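Local coordinates for putative transcription regulator (Lactobacillus plantarum WCFS1, PDB 3COL), which probably acts as a TetR-family transcription regulator, binding DNA through a helix-turn-helix domain near its N-terminus, at residues V31-V36 and I42-V47. Residues are numbered along the deposited sequence; the frame is centred on the assembly and turned at random.
Sequences VSTTKV and IAQSNV
T33 and V47 make the apolar half of this contact, where methyl CG2 of T33 lies 3.6 Å from CG1 of V47. The threonine methyl stands anti to its own backbone N (chi1 -59° for OG1), which directs it at the valine while OG1 sits beside the backbone N. CG1 of V36 approaches CG2 of V47 more loosely, at 4.3 Å. L57 of helix 54-67 packs on T33, V36 and V47 alike, and V36 also meets I15, V19 and I22 of helix 11-26.

The polar half is more open to solvent. Q44, extended beyond CG, passes its CG and CD alongside CA of T34, and its OE1 accepts a weak hydrogen bond of 3.0 Å from OG1 of T34. With an alanine in place of Q44, the T34 hydroxyl would probably lose this acceptor and the helix turn beside the amide would be less covered.

Within 31-36, OG of S32 caps the helix by accepting from N of K35 at 3.0 Å, and the K35 ammonium forms a salt bridge with E26. Two short helices joined by a tight turn and packed against helices 11-26 and 54-67 form the helix-turn-helix expected of the TetR family, in which helix 44-48 is probably the DNA-recognition helix.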
loop_
_atom_site.group_PDB
_atom_site.type_symbol
_atom_site.label_atom_id
_atom_site.label_comp_id
_atom_site.label_asym_id
_atom_site.label_seq_id
_atom_site.Cartn_x
_atom_site.Cartn_y
_atom_site.Cartn_z
ATOM N N VAL A 31 -6.974 18.949 -1.612
ATOM C CA VAL A 31 -6.663 19.809 -2.761
ATOM C C VAL A 31 -7.830 20.776 -3.109
ATOM O O VAL A 31 -8.987 20.354 -3.179
ATOM C CB VAL A 31 -6.258 18.959 -4.001
ATOM C CG1 VAL A 31 -6.061 19.822 -5.254
ATOM C CG2 VAL A 31 -4.974 18.132 -3.714
ATOM N N SER A 32 -7.518 22.064 -3.292
ATOM C CA SER A 32 -8.463 23.034 -3.836
ATOM C C SER A 32 -7.677 24.031 -4.671
ATOM O O SER A 32 -6.486 24.223 -4.451
ATOM C CB SER A 32 -9.240 23.731 -2.720
ATOM O OG SER A 32 -8.467 24.755 -2.103
ATOM N N THR A 33 -8.314 24.634 -5.653
ATOM C CA THR A 33 -7.664 25.683 -6.456
ATOM C C THR A 33 -7.166 26.834 -5.553
ATOM O O THR A 33 -6.050 27.348 -5.740
ATOM C CB THR A 33 -8.623 26.198 -7.546
ATOM O OG1 THR A 33 -9.002 25.084 -8.383
ATOM C CG2 THR A 33 -7.961 27.299 -8.418
ATOM N N THR A 34 -7.971 27.211 -4.564
ATOM C CA THR A 34 -7.599 28.297 -3.643
ATOM C C THR A 34 -6.306 27.973 -2.887
ATOM O O THR A 34 -5.369 28.784 -2.861
ATOM C CB THR A 34 -8.720 28.592 -2.630
ATOM O OG1 THR A 34 -9.841 29.152 -3.337
ATOM C CG2 THR A 34 -8.258 29.582 -1.615
ATOM N N LYS A 35 -6.278 26.791 -2.271
ATOM C CA LYS A 35 -5.116 26.329 -1.513
ATOM C C LYS A 35 -3.881 26.232 -2.433
ATOM O O LYS A 35 -2.759 26.620 -2.050
ATOM C CB LYS A 35 -5.446 24.973 -0.885
ATOM C CG LYS A 35 -4.840 24.736 0.484
ATOM C CD LYS A 35 -5.129 23.303 0.973
ATOM C CE LYS A 35 -6.443 23.246 1.754
ATOM N NZ LYS A 35 -6.631 21.878 2.348
ATOM N N VAL A 36 -4.073 25.732 -3.644
ATOM C CA VAL A 36 -2.955 25.577 -4.593
ATOM C C VAL A 36 -2.390 26.951 -4.941
ATOM O O VAL A 36 -1.178 27.162 -4.905
ATOM C CB VAL A 36 -3.389 24.748 -5.876
ATOM C CG1 VAL A 36 -2.433 24.968 -7.084
ATOM C CG2 VAL A 36 -3.494 23.294 -5.534
ATOM N N ILE A 42 0.215 32.750 -6.530
ATOM C CA ILE A 42 -0.446 33.389 -7.661
ATOM C C ILE A 42 -1.955 33.494 -7.429
ATOM O O ILE A 42 -2.485 32.866 -6.514
ATOM C CB ILE A 42 -0.173 32.620 -8.999
ATOM C CG1 ILE A 42 -0.612 31.137 -8.895
ATOM C CG2 ILE A 42 1.299 32.737 -9.407
ATOM C CD1 ILE A 42 -0.277 30.285 -10.157
ATOM N N ALA A 43 -2.636 34.267 -8.272
ATOM C CA ALA A 43 -4.105 34.355 -8.291
ATOM C C ALA A 43 -4.761 33.032 -8.702
ATOM O O ALA A 43 -4.164 32.244 -9.447
ATOM C CB ALA A 43 -4.547 35.461 -9.243
ATOM N N GLN A 44 -5.988 32.797 -8.226
ATOM C CA GLN A 44 -6.734 31.582 -8.621
ATOM C C GLN A 44 -7.009 31.547 -10.126
ATOM O O GLN A 44 -6.965 30.468 -10.759
ATOM C CB GLN A 44 -8.045 31.491 -7.865
ATOM C CG GLN A 44 -7.851 31.258 -6.381
ATOM C CD GLN A 44 -9.144 31.367 -5.621
ATOM O OE1 GLN A 44 -9.183 31.888 -4.508
ATOM N NE2 GLN A 44 -10.223 30.879 -6.223
ATOM N N SER A 45 -7.269 32.734 -10.674
ATOM C CA SER A 45 -7.443 32.941 -12.104
ATOM C C SER A 45 -6.240 32.421 -12.884
ATOM O O SER A 45 -6.413 31.883 -13.974
ATOM C CB SER A 45 -7.657 34.428 -12.414
ATOM O OG SER A 45 -6.468 35.195 -12.264
ATOM N N ASN A 46 -5.037 32.597 -12.319
ATOM C CA ASN A 46 -3.820 32.085 -12.928
ATOM C C ASN A 46 -3.834 30.550 -12.961
ATOM O O ASN A 46 -3.348 29.930 -13.916
ATOM C CB ASN A 46 -2.579 32.577 -12.166
ATOM C CG ASN A 46 -1.329 32.740 -13.076
ATOM O OD1 ASN A 46 -0.376 33.441 -12.720
ATOM N ND2 ASN A 46 -1.338 32.091 -14.238
ATOM N N VAL A 47 -4.391 29.952 -11.912
ATOM C CA VAL A 47 -4.438 28.496 -11.794
ATOM C C VAL A 47 -5.471 27.991 -12.795
ATOM O O VAL A 47 -5.271 26.967 -13.459
ATOM C CB VAL A 47 -4.729 28.013 -10.316
ATOM C CG1 VAL A 47 -4.964 26.493 -10.251
ATOM C CG2 VAL A 47 -3.584 28.400 -9.361
#